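Local coordinates for chorismate mutase and shikimate 5-dehydrogenase fusion protein (Clostridium acetobutylicum, PDB 3FBT) that probably catalyses the reversible NADPH-linked reduction of 3-dehydroshikimate to shikimate through the shikimate dehydrogenase part contained in this chain, the rest of the fusion being a chorismate mutase, at residues F116-K121 and F207-D212; G195-D200 and L223-E228; D212-Y215 and E219-F222. One frame throughout, in Å; residues are numbered along the deposited sequence.

Contact 1 (F116-K121 and F207-D212); sequences FRVEIK and FSSAVD
In the Rossmann-type nucleotide-binding domain, the turn that ends helix 105-115 sets V118 against S209 and V211 of strand 209-212, a member of the parallel sheet. The turn is a Schellman motif. R117, the C-prime residue, takes the positive phi (51°) that this motif uses, and V118 N reaches back to L113 O, so the chain leaves the helix with V118 directed at the sheet. V118 CA stands 7.0 Å from S209 CA, a spacing suited to side-chain contact; no hydrogen bond joins the two segments.

At the start of the turn, the carbonyl oxygens of F116 and R117 both accept from K232 NZ. Beyond V118 the loop heads for strand 124-128, probably steadied by E119, whose OE2 accepts from I120 N and K121 N.

S209 and V211, two positions apart on an extended strand, point to the same face, whereas A210 between them points to the other, where helix 221-228 packs. A branched, purely apolar valine fits the place of V118, where V181 and V234 of the flanking strands and L113 of the helix also meet it. V211 suits the same apolar layer, since it packs on M112 and L113 of helix 105-115 as well. S209 presents its CB to this patch, and its hydroxyl makes a weak bond to S208 O, S209 OG lying 3.0 Å away.

The two methyls of V118 divide the work, both at loose van der Waals distances. CG1 lies anti to the backbone N (chi1 169°), and V118 CG1 comes to 4.3 Å from S209 CB. The other branch serves the next inward-facing residue of the strand: V118 CG2 approaches V211 CG2, methyl to methyl, at 4.4 Å.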
ATOM      1  N   PHE A 116     -34.507  -4.623  -3.515  1.00 54.57           N
ATOM      2  CA  PHE A 116     -35.505  -5.252  -4.359  1.00 53.85           C
ATOM      3  C   PHE A 116     -36.781  -5.637  -3.599  1.00 53.60           C
ATOM      4  O   PHE A 116     -37.552  -6.474  -4.043  1.00 54.81           O
ATOM      5  CB  PHE A 116     -34.857  -6.392  -5.109  1.00 54.60           C
ATOM      6  CG  PHE A 116     -33.623  -5.950  -5.883  1.00 54.86           C
ATOM      7  CD1 PHE A 116     -33.702  -5.627  -7.222  1.00 59.38           C
ATOM      8  CD2 PHE A 116     -32.402  -5.791  -5.240  1.00 54.09           C
ATOM      9  CE1 PHE A 116     -32.576  -5.180  -7.916  1.00 58.71           C
ATOM     10  CE2 PHE A 116     -31.309  -5.354  -5.903  1.00 51.81           C
ATOM     11  CZ  PHE A 116     -31.384  -5.052  -7.255  1.00 56.72           C
ATOM     12  N   ARG A 117     -36.982  -5.073  -2.423  1.00 51.66           N
ATOM     13  CA  ARG A 117     -38.197  -5.355  -1.654  1.00 53.04           C
ATOM     14  C   ARG A 117     -38.512  -6.850  -1.466  1.00 53.53           C
ATOM     15  O   ARG A 117     -39.629  -7.305  -1.771  1.00 54.03           O
ATOM     16  CB  ARG A 117     -39.427  -4.663  -2.292  1.00 52.76           C
ATOM     17  N   VAL A 118     -37.549  -7.620  -0.975  1.00 52.65           N
ATOM     18  CA  VAL A 118     -37.816  -9.041  -0.721  1.00 51.13           C
ATOM     19  C   VAL A 118     -38.136  -9.083   0.720  1.00 51.24           C
ATOM     20  O   VAL A 118     -37.264  -8.823   1.510  1.00 52.39           O
ATOM     21  CB  VAL A 118     -36.543  -9.908  -0.958  1.00 51.82           C
ATOM     22  CG1 VAL A 118     -36.743 -11.356  -0.441  1.00 49.23           C
ATOM     23  CG2 VAL A 118     -36.151  -9.903  -2.433  1.00 47.88           C
ATOM     24  N   GLU A 119     -39.376  -9.363   1.108  1.00 51.36           N
ATOM     25  CA  GLU A 119     -39.671  -9.444   2.552  1.00 51.50           C
ATOM     26  C   GLU A 119     -39.222 -10.772   3.180  1.00 50.70           C
ATOM     27  O   GLU A 119     -39.280 -11.817   2.542  1.00 49.71           O
ATOM     28  CB  GLU A 119     -41.170  -9.247   2.834  1.00 52.39           C
ATOM     29  CG  GLU A 119     -41.460  -9.092   4.323  1.00 58.63           C
ATOM     30  CD  GLU A 119     -40.524  -8.059   4.997  1.00 67.11           C
ATOM     31  OE1 GLU A 119     -40.834  -6.846   4.883  1.00 67.99           O
ATOM     32  OE2 GLU A 119     -39.485  -8.452   5.636  1.00 67.05           O
ATOM     33  N   ILE A 120     -38.860 -10.707   4.447  1.00 49.50           N
ATOM     34  CA  ILE A 120     -38.327 -11.796   5.204  1.00 49.86           C
ATOM     35  C   ILE A 120     -39.227 -12.056   6.417  1.00 50.29           C
ATOM     36  O   ILE A 120     -39.656 -13.183   6.667  1.00 50.93           O
ATOM     37  CB  ILE A 120     -36.874 -11.480   5.697  1.00 48.92           C
ATOM     38  CG1 ILE A 120     -35.848 -11.632   4.537  1.00 48.85           C
ATOM     39  CG2 ILE A 120     -36.491 -12.370   6.876  1.00 50.05           C
ATOM     40  CD1 ILE A 120     -36.269 -12.671   3.399  1.00 44.51           C
ATOM     41  N   LYS A 121     -39.521 -11.035   7.178  1.00 51.08           N
ATOM     42  CA  LYS A 121     -40.285 -11.231   8.406  1.00 52.79           C
ATOM     43  C   LYS A 121     -41.522 -12.078   8.119  1.00 52.91           C
ATOM     44  O   LYS A 121     -42.213 -11.884   7.137  1.00 52.77           O
ATOM     45  CB  LYS A 121     -40.695  -9.873   8.956  1.00 53.08           C
ATOM     46  CG  LYS A 121     -41.762  -9.898   9.984  1.00 52.79           C
ATOM     47  CD  LYS A 121     -42.158  -8.450  10.218  1.00 56.51           C
ATOM     48  CE  LYS A 121     -42.423  -8.252  11.644  1.00 57.92           C
ATOM     49  NZ  LYS A 121     -43.648  -9.064  11.959  1.00 64.37           N
ATOM     50  N   PHE A 207     -41.442 -21.114  -5.019  1.00 49.41           N
ATOM     51  CA  PHE A 207     -41.171 -20.028  -4.043  1.00 47.75           C
ATOM     52  C   PHE A 207     -41.661 -18.767  -4.674  1.00 48.10           C
ATOM     53  O   PHE A 207     -41.898 -18.743  -5.854  1.00 47.17           O
ATOM     54  CB  PHE A 207     -39.652 -19.971  -3.751  1.00 47.25           C
ATOM     55  CG  PHE A 207     -39.166 -21.142  -2.964  1.00 44.00           C
ATOM     56  CD1 PHE A 207     -38.974 -21.042  -1.601  1.00 45.05           C
ATOM     57  CD2 PHE A 207     -38.959 -22.369  -3.577  1.00 41.86           C
ATOM     58  CE1 PHE A 207     -38.566 -22.138  -0.863  1.00 43.03           C
ATOM     59  CE2 PHE A 207     -38.547 -23.461  -2.844  1.00 38.61           C
ATOM     60  CZ  PHE A 207     -38.356 -23.344  -1.508  1.00 42.44           C
ATOM     61  N   SER A 208     -41.790 -17.688  -3.936  1.00 50.34           N
ATOM     62  CA  SER A 208     -42.150 -16.455  -4.660  1.00 52.49           C
ATOM     63  C   SER A 208     -41.008 -15.424  -4.816  1.00 52.72           C
ATOM     64  O   SER A 208     -41.202 -14.416  -5.466  1.00 53.83           O
ATOM     65  CB  SER A 208     -43.343 -15.820  -4.012  1.00 52.65           C
ATOM     66  OG  SER A 208     -43.001 -15.603  -2.671  1.00 56.09           O
ATOM     67  N   SER A 209     -39.832 -15.674  -4.221  1.00 52.38           N
ATOM     68  CA  SER A 209     -38.598 -14.908  -4.520  1.00 50.83           C
ATOM     69  C   SER A 209     -37.324 -15.789  -4.589  1.00 50.80           C
ATOM     70  O   SER A 209     -37.107 -16.631  -3.725  1.00 50.28           O
ATOM     71  CB  SER A 209     -38.394 -13.897  -3.446  1.00 51.33           C
ATOM     72  OG  SER A 209     -39.328 -12.889  -3.607  1.00 52.63           O
ATOM     73  N   ALA A 210     -36.497 -15.586  -5.612  1.00 48.31           N
ATOM     74  CA  ALA A 210     -35.279 -16.282  -5.745  1.00 46.53           C
ATOM     75  C   ALA A 210     -34.186 -15.237  -5.560  1.00 46.18           C
ATOM     76  O   ALA A 210     -34.208 -14.285  -6.323  1.00 47.24           O
ATOM     77  CB  ALA A 210     -35.186 -16.854  -7.148  1.00 44.94           C
ATOM     78  N   VAL A 211     -33.254 -15.415  -4.598  1.00 44.47           N
ATOM     79  CA  VAL A 211     -32.065 -14.538  -4.387  1.00 43.56           C
ATOM     80  C   VAL A 211     -30.759 -15.364  -4.626  1.00 43.28           C
ATOM     81  O   VAL A 211     -30.490 -16.324  -3.897  1.00 41.29           O
ATOM     82  CB  VAL A 211     -32.006 -13.936  -2.919  1.00 42.76           C
ATOM     83  CG1 VAL A 211     -30.811 -12.864  -2.713  1.00 41.43           C
ATOM     84  CG2 VAL A 211     -33.316 -13.290  -2.499  1.00 45.21           C
ATOM     85  N   ASP A 212     -29.970 -15.026  -5.630  1.00 43.48           N
ATOM     86  CA  ASP A 212     -28.640 -15.618  -5.783  1.00 44.66           C
ATOM     87  C   ASP A 212     -27.555 -14.629  -5.326  1.00 44.49           C
ATOM     88  O   ASP A 212     -27.550 -13.484  -5.730  1.00 45.33           O
ATOM     89  CB  ASP A 212     -28.367 -15.963  -7.232  1.00 44.49           C
ATOM     90  CG  ASP A 212     -27.317 -17.068  -7.367  1.00 47.61           C
ATOM     91  OD1 ASP A 212     -26.483 -17.185  -6.448  1.00 47.05           O
ATOM     92  OD2 ASP A 212     -27.362 -17.865  -8.364  1.00 49.13           O
TER

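Contact 2 (G195-D200 and L223-E228); sequences GESPVD and LKYARE
S197 and D200 bring the irregular loop 195-200 alongside the helical segment 223-228, with the S197 CA 8.8 Å from the L223 CA and the D200 CA 8.1 Å from the Y225 CA. One large side chain, Y225, bridges that gap.

Its ring is turned unusually. CG lies anti to the carbonyl carbon, and chi2 of -2° puts CA almost in the ring plane, on the CD1 side, instead of the common near-perpendicular setting. The CD2-CE2 side of the ring therefore leads into the loop. There V199 O sits at the ring edge, near its plane, 3.5 Å from Y225 CE2, so a carbonyl oxygen faces the weakly positive rim of C-H groups. S197 approaches the same carbon obliquely, its OG 3.7 Å from Y225 CE2. The backbone atom D200 C comes to 4.2 Å from Y225 CD2.

The same V199 O also holds the loop together: S197 OG, swung anti to its own backbone N (chi1 -176°), gives it a hydrogen bond at 3.0 Å, in the carbonyl plane and on a lone pair. One oxygen thus both accepts the hydroxyl and meets the ring edge. A short polar side chain suits the place of S197, since it ties the loop to itself while lying beside the tyrosine.

Among its neighbours, the contact joins the loop after strand 181-184 to the side of helix 221-228 that carries F222 and Y225. S197, P198 and V199 all rest on F222, Y225 also touches K201 and V204 of the helix entered just after D200, and A226 packs on A210 of strand 209-212.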
ATOM      1  N   GLY A 195     -22.797 -23.630 -15.661  1.00 57.37           N
ATOM      2  CA  GLY A 195     -23.994 -24.207 -16.297  1.00 57.80           C
ATOM      3  C   GLY A 195     -24.812 -25.062 -15.343  1.00 57.44           C
ATOM      4  O   GLY A 195     -25.704 -25.792 -15.767  1.00 56.81           O
ATOM      5  N   GLU A 196     -24.491 -24.962 -14.046  1.00 56.93           N
ATOM      6  CA  GLU A 196     -25.163 -25.734 -13.027  1.00 55.29           C
ATOM      7  C   GLU A 196     -26.033 -24.832 -12.211  1.00 53.86           C
ATOM      8  O   GLU A 196     -25.760 -23.633 -12.024  1.00 53.18           O
ATOM      9  CB  GLU A 196     -24.181 -26.327 -12.016  1.00 56.37           C
ATOM     10  CG  GLU A 196     -23.462 -27.574 -12.402  1.00 59.68           C
ATOM     11  CD  GLU A 196     -22.578 -28.030 -11.276  1.00 64.02           C
ATOM     12  OE1 GLU A 196     -23.081 -28.132 -10.143  1.00 67.20           O
ATOM     13  OE2 GLU A 196     -21.380 -28.271 -11.508  1.00 66.32           O
ATOM     14  N   SER A 197     -27.052 -25.461 -11.651  1.00 50.69           N
ATOM     15  CA  SER A 197     -27.881 -24.836 -10.699  1.00 47.89           C
ATOM     16  C   SER A 197     -27.782 -25.670  -9.438  1.00 46.15           C
ATOM     17  O   SER A 197     -27.626 -26.880  -9.526  1.00 46.78           O
ATOM     18  CB  SER A 197     -29.262 -24.833 -11.245  1.00 46.74           C
ATOM     19  OG  SER A 197     -30.103 -24.165 -10.393  1.00 47.87           O
ATOM     20  N   PRO A 198     -27.879 -25.047  -8.248  1.00 44.48           N
ATOM     21  CA  PRO A 198     -28.014 -25.946  -7.107  1.00 44.05           C
ATOM     22  C   PRO A 198     -29.358 -26.732  -7.058  1.00 44.35           C
ATOM     23  O   PRO A 198     -29.387 -27.778  -6.442  1.00 44.07           O
ATOM     24  CB  PRO A 198     -27.916 -24.999  -5.887  1.00 43.81           C
ATOM     25  CG  PRO A 198     -28.444 -23.689  -6.422  1.00 44.86           C
ATOM     26  CD  PRO A 198     -27.935 -23.634  -7.847  1.00 44.21           C
ATOM     27  N   VAL A 199     -30.462 -26.214  -7.610  1.00 44.96           N
ATOM     28  CA  VAL A 199     -31.756 -26.944  -7.557  1.00 46.24           C
ATOM     29  C   VAL A 199     -32.484 -27.001  -8.912  1.00 48.75           C
ATOM     30  O   VAL A 199     -32.127 -26.274  -9.861  1.00 47.28           O
ATOM     31  CB  VAL A 199     -32.713 -26.371  -6.458  1.00 45.90           C
ATOM     32  CG1 VAL A 199     -32.088 -26.449  -5.062  1.00 44.89           C
ATOM     33  CG2 VAL A 199     -33.026 -24.979  -6.723  1.00 44.63           C
ATOM     34  N   ASP A 200     -33.495 -27.875  -9.039  1.00 50.83           N
ATOM     35  CA  ASP A 200     -34.243 -27.925 -10.309  1.00 53.40           C
ATOM     36  C   ASP A 200     -35.244 -26.780 -10.362  1.00 53.17           C
ATOM     37  O   ASP A 200     -35.628 -26.234  -9.320  1.00 53.08           O
ATOM     38  CB  ASP A 200     -35.014 -29.241 -10.488  1.00 54.33           C
ATOM     39  CG  ASP A 200     -34.113 -30.468 -10.523  1.00 58.43           C
ATOM     40  OD1 ASP A 200     -33.225 -30.525 -11.406  1.00 63.27           O
ATOM     41  OD2 ASP A 200     -34.304 -31.392  -9.663  1.00 63.68           O
ATOM     42  N   LEU A 223     -31.269 -18.367 -11.563  1.00 49.43           N
ATOM     43  CA  LEU A 223     -32.136 -17.225 -11.726  1.00 49.78           C
ATOM     44  C   LEU A 223     -33.019 -17.189 -13.022  1.00 51.43           C
ATOM     45  O   LEU A 223     -34.133 -16.650 -13.003  1.00 50.51           O
ATOM     46  CB  LEU A 223     -31.340 -15.934 -11.591  1.00 51.40           C
ATOM     47  CG  LEU A 223     -30.745 -15.630 -10.205  1.00 47.24           C
ATOM     48  CD1 LEU A 223     -29.967 -14.346 -10.338  1.00 49.21           C
ATOM     49  CD2 LEU A 223     -31.850 -15.491  -9.118  1.00 42.25           C
ATOM     50  N   LYS A 224     -32.507 -17.718 -14.128  1.00 52.80           N
ATOM     51  CA  LYS A 224     -33.321 -17.911 -15.329  1.00 55.52           C
ATOM     52  C   LYS A 224     -34.574 -18.710 -14.937  1.00 55.87           C
ATOM     53  O   LYS A 224     -35.742 -18.216 -15.030  1.00 57.06           O
ATOM     54  CB  LYS A 224     -32.523 -18.685 -16.384  1.00 56.21           C
ATOM     55  CG  LYS A 224     -33.325 -18.931 -17.657  1.00 57.86           C
ATOM     56  CD  LYS A 224     -32.804 -20.087 -18.442  1.00 57.15           C
ATOM     57  CE  LYS A 224     -31.300 -19.928 -18.764  1.00 58.30           C
ATOM     58  NZ  LYS A 224     -30.943 -20.646 -20.053  1.00 58.84           N
ATOM     59  N   TYR A 225     -34.311 -19.913 -14.421  1.00 55.53           N
ATOM     60  CA  TYR A 225     -35.334 -20.769 -13.832  1.00 55.01           C
ATOM     61  C   TYR A 225     -36.391 -19.979 -13.122  1.00 55.30           C
ATOM     62  O   TYR A 225     -37.578 -20.259 -13.274  1.00 56.04           O
ATOM     63  CB  TYR A 225     -34.728 -21.699 -12.790  1.00 53.71           C
ATOM     64  CG  TYR A 225     -33.971 -22.832 -13.361  1.00 53.95           C
ATOM     65  CD1 TYR A 225     -33.889 -23.024 -14.727  1.00 52.90           C
ATOM     66  CD2 TYR A 225     -33.349 -23.754 -12.512  1.00 54.68           C
ATOM     67  CE1 TYR A 225     -33.177 -24.111 -15.252  1.00 54.22           C
ATOM     68  CE2 TYR A 225     -32.637 -24.794 -12.995  1.00 52.38           C
ATOM     69  CZ  TYR A 225     -32.567 -24.999 -14.357  1.00 55.58           C
ATOM     70  OH  TYR A 225     -31.845 -26.090 -14.795  1.00 57.91           O
ATOM     71  N   ALA A 226     -35.959 -19.050 -12.272  1.00 55.45           N
ATOM     72  CA  ALA A 226     -36.875 -18.235 -11.519  1.00 56.07           C
ATOM     73  C   ALA A 226     -37.653 -17.353 -12.486  1.00 57.25           C
ATOM     74  O   ALA A 226     -38.840 -17.074 -12.249  1.00 57.73           O
ATOM     75  CB  ALA A 226     -36.113 -17.382 -10.507  1.00 56.18           C
ATOM     76  N   ARG A 227     -37.009 -16.942 -13.581  1.00 57.87           N
ATOM     77  CA  ARG A 227     -37.661 -16.015 -14.536  1.00 60.08           C
ATOM     78  C   ARG A 227     -38.832 -16.719 -15.210  1.00 59.77           C
ATOM     79  O   ARG A 227     -40.005 -16.360 -15.032  1.00 60.16           O
ATOM     80  CB  ARG A 227     -36.665 -15.488 -15.588  1.00 60.30           C
ATOM     81  CG  ARG A 227     -37.334 -14.651 -16.703  1.00 61.30           C
ATOM     82  CD  ARG A 227     -36.326 -13.837 -17.499  1.00 59.34           C
ATOM     83  NE  ARG A 227     -35.154 -14.596 -17.885  1.00 58.90           N
ATOM     84  CZ  ARG A 227     -35.155 -15.539 -18.805  1.00 61.96           C
ATOM     85  NH1 ARG A 227     -36.296 -15.856 -19.418  1.00 64.09           N
ATOM     86  NH2 ARG A 227     -34.033 -16.181 -19.105  1.00 60.60           N
ATOM     87  N   GLU A 228     -38.489 -17.745 -15.963  1.00 60.45           N
ATOM     88  CA  GLU A 228     -39.463 -18.672 -16.514  1.00 60.53           C
ATOM     89  C   GLU A 228     -40.664 -19.037 -15.616  1.00 60.79           C
ATOM     90  O   GLU A 228     -41.735 -19.316 -16.147  1.00 61.90           O
ATOM     91  CB  GLU A 228     -38.744 -19.934 -16.916  1.00 59.95           C
ATOM     92  CG  GLU A 228     -37.477 -19.651 -17.651  1.00 62.37           C
ATOM     93  CD  GLU A 228     -36.903 -20.896 -18.290  1.00 65.07           C
ATOM     94  OE1 GLU A 228     -36.061 -20.777 -19.202  1.00 67.27           O
ATOM     95  OE2 GLU A 228     -37.315 -22.005 -17.889  1.00 67.89           O
TER

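Contact 3 (D212-Y215 and E219-F222); sequences DLIY and ETLF
D212 and T220 reach toward each other from opposite directions, and their polar ends meet between the close of strand 209-212 and the start of helix 221-228. T220 OG1 gives a hydrogen bond to D212 OD2 at 2.8 Å, meeting the carboxylate on its anti side and close to its plane. Threonine suits the position through both branches. With chi1 at 56°, OG1 sits between the backbone N and the carbonyl carbon, from where it also accepts from L223 N and so serves as the N-cap of the helix. The methyl, T220 CG2, anti to the carbonyl carbon, lies 3.2 Å from D212 OD2 and touches I214 CG2 at 3.5 Å, the isoleucine and threonine side chains lying across one another.

F222 comes in from the first turn of the helix. Its ring plane stands 89° to the D212 carboxylate, and F222 CD2 approaches D212 OD2 obliquely at 3.6 Å, with D212 CB 3.9 Å from the same F222 CD2. The aspartate is thus packed along its stem as well as bonded at its end.

The other oxygen faces its own chain. I214 N lies 3.0 Å from D212 OD1, forming an Asx turn in which the donor stands above the carboxylate plane, 54° out of it. N184 ND2 of the neighbouring strand also donates to OD1.

Each D212 oxygen is therefore engaged, OD1 by two donors and OD2 by a hydroxyl, which satisfies a buried carboxylate and fixes its rotation. Its negative charge near a helix N-terminus is probably favourable, and the hydroxyl of T220 relays the grip to L223 N. This chemistry probably helps to set the course of the chain through L213, inside the Asx turn, and on to Y215, predicted to bind NADP(+) and shikimate respectively.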
ATOM      1  N   ASP A 212     -29.970 -15.026  -5.630  1.00 43.48           N
ATOM      2  CA  ASP A 212     -28.640 -15.618  -5.783  1.00 44.66           C
ATOM      3  C   ASP A 212     -27.555 -14.629  -5.326  1.00 44.49           C
ATOM      4  O   ASP A 212     -27.550 -13.484  -5.730  1.00 45.33           O
ATOM      5  CB  ASP A 212     -28.367 -15.963  -7.232  1.00 44.49           C
ATOM      6  CG  ASP A 212     -27.317 -17.068  -7.367  1.00 47.61           C
ATOM      7  OD1 ASP A 212     -26.483 -17.185  -6.448  1.00 47.05           O
ATOM      8  OD2 ASP A 212     -27.362 -17.865  -8.364  1.00 49.13           O
ATOM      9  N   LEU A 213     -26.624 -15.055  -4.493  1.00 45.11           N
ATOM     10  CA  LEU A 213     -25.540 -14.140  -4.077  1.00 43.96           C
ATOM     11  C   LEU A 213     -24.457 -14.025  -5.147  1.00 43.63           C
ATOM     12  O   LEU A 213     -23.587 -13.169  -5.059  1.00 44.42           O
ATOM     13  CB  LEU A 213     -24.890 -14.559  -2.760  1.00 43.05           C
ATOM     14  CG  LEU A 213     -25.391 -14.100  -1.420  1.00 43.48           C
ATOM     15  CD1 LEU A 213     -26.873 -14.457  -1.263  1.00 40.92           C
ATOM     16  CD2 LEU A 213     -24.536 -14.865  -0.491  1.00 44.91           C
ATOM     17  N   ILE A 214     -24.501 -14.896  -6.143  1.00 43.23           N
ATOM     18  CA  ILE A 214     -23.740 -14.728  -7.361  1.00 42.22           C
ATOM     19  C   ILE A 214     -24.210 -13.530  -8.201  1.00 43.98           C
ATOM     20  O   ILE A 214     -25.436 -13.324  -8.382  1.00 42.05           O
ATOM     21  CB  ILE A 214     -23.918 -15.971  -8.194  1.00 42.86           C
ATOM     22  CG1 ILE A 214     -23.398 -17.181  -7.373  1.00 44.57           C
ATOM     23  CG2 ILE A 214     -23.253 -15.770  -9.628  1.00 36.53           C
ATOM     24  CD1 ILE A 214     -23.827 -18.555  -7.944  1.00 42.62           C
ATOM     25  N   TYR A 215     -23.245 -12.755  -8.733  1.00 45.83           N
ATOM     26  CA  TYR A 215     -23.529 -11.524  -9.536  1.00 47.04           C
ATOM     27  C   TYR A 215     -22.852 -11.620 -10.897  1.00 48.48           C
ATOM     28  O   TYR A 215     -23.024 -10.764 -11.769  1.00 49.33           O
ATOM     29  CB  TYR A 215     -22.990 -10.230  -8.839  1.00 48.99           C
ATOM     30  CG  TYR A 215     -21.529 -10.328  -8.427  1.00 47.45           C
ATOM     31  CD1 TYR A 215     -20.484 -10.116  -9.348  1.00 48.47           C
ATOM     32  CD2 TYR A 215     -21.202 -10.694  -7.146  1.00 46.54           C
ATOM     33  CE1 TYR A 215     -19.123 -10.261  -8.952  1.00 47.33           C
ATOM     34  CE2 TYR A 215     -19.903 -10.838  -6.753  1.00 45.17           C
ATOM     35  CZ  TYR A 215     -18.879 -10.615  -7.640  1.00 48.69           C
ATOM     36  OH  TYR A 215     -17.628 -10.804  -7.150  1.00 53.29           O
ATOM     37  N   GLU A 219     -27.325 -13.365 -14.632  1.00 52.09           N
ATOM     38  CA  GLU A 219     -28.402 -14.336 -14.541  1.00 51.86           C
ATOM     39  C   GLU A 219     -27.775 -15.716 -14.564  1.00 51.57           C
ATOM     40  O   GLU A 219     -27.269 -16.164 -15.591  1.00 50.31           O
ATOM     41  CB  GLU A 219     -29.360 -14.202 -15.722  1.00 53.13           C
ATOM     42  CG  GLU A 219     -30.620 -15.060 -15.576  1.00 55.58           C
ATOM     43  CD  GLU A 219     -31.426 -15.190 -16.856  1.00 59.13           C
ATOM     44  OE1 GLU A 219     -30.943 -15.811 -17.847  1.00 62.37           O
ATOM     45  OE2 GLU A 219     -32.559 -14.682 -16.850  1.00 59.52           O
ATOM     46  N   THR A 220     -27.753 -16.360 -13.397  1.00 50.87           N
ATOM     47  CA  THR A 220     -27.441 -17.756 -13.288  1.00 51.13           C
ATOM     48  C   THR A 220     -28.598 -18.661 -13.851  1.00 51.48           C
ATOM     49  O   THR A 220     -29.762 -18.262 -13.882  1.00 52.49           O
ATOM     50  CB  THR A 220     -27.202 -18.118 -11.817  1.00 50.60           C
ATOM     51  OG1 THR A 220     -28.340 -17.740 -11.038  1.00 49.80           O
ATOM     52  CG2 THR A 220     -25.952 -17.392 -11.225  1.00 49.31           C
ATOM     53  N   LEU A 221     -28.279 -19.882 -14.258  1.00 52.02           N
ATOM     54  CA  LEU A 221     -29.312 -20.894 -14.502  1.00 52.78           C
ATOM     55  C   LEU A 221     -30.350 -20.817 -13.389  1.00 52.82           C
ATOM     56  O   LEU A 221     -31.562 -20.711 -13.629  1.00 54.12           O
ATOM     57  CB  LEU A 221     -28.686 -22.296 -14.573  1.00 53.90           C
ATOM     58  CG  LEU A 221     -29.552 -23.448 -15.124  1.00 54.61           C
ATOM     59  CD1 LEU A 221     -30.149 -23.086 -16.517  1.00 57.76           C
ATOM     60  CD2 LEU A 221     -28.756 -24.742 -15.204  1.00 58.22           C
ATOM     61  N   PHE A 222     -29.876 -20.835 -12.149  1.00 51.34           N
ATOM     62  CA  PHE A 222     -30.773 -20.717 -11.028  1.00 49.26           C
ATOM     63  C   PHE A 222     -31.748 -19.553 -11.159  1.00 50.00           C
ATOM     64  O   PHE A 222     -32.934 -19.728 -10.825  1.00 48.90           O
ATOM     65  CB  PHE A 222     -29.987 -20.608  -9.728  1.00 48.61           C
ATOM     66  CG  PHE A 222     -30.812 -20.269  -8.506  1.00 44.90           C
ATOM     67  CD1 PHE A 222     -31.587 -21.230  -7.909  1.00 40.36           C
ATOM     68  CD2 PHE A 222     -30.738 -19.008  -7.908  1.00 40.79           C
ATOM     69  CE1 PHE A 222     -32.275 -20.951  -6.787  1.00 40.05           C
ATOM     70  CE2 PHE A 222     -31.397 -18.716  -6.749  1.00 35.16           C
ATOM     71  CZ  PHE A 222     -32.186 -19.697  -6.184  1.00 40.69           C
TER

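All three contacts draw on the unit of strand 209-212 and helix 221-228. Contact 1 uses one face of the strand; on the other, A210 CB packs 3.5 Å from A226 CB of contact 2. Contacts 1 and 3 share D212, and V211 O lies 3.8 Å from F222 CE2. Contacts 2 and 3, with centres about 8 Å apart, are joined by a salt bridge, R227 NE to E219 OE2 at 2.8 Å. Contact 3 is the one that holds predicted ligand residues, L213 for NADP(+) and Y215 for shikimate. The D212 side chain lies about 6 Å from G236, another predicted NADP(+) position, and the V199 side chain of contact 2 about 9 Å from G129, also a predicted NADP(+) position.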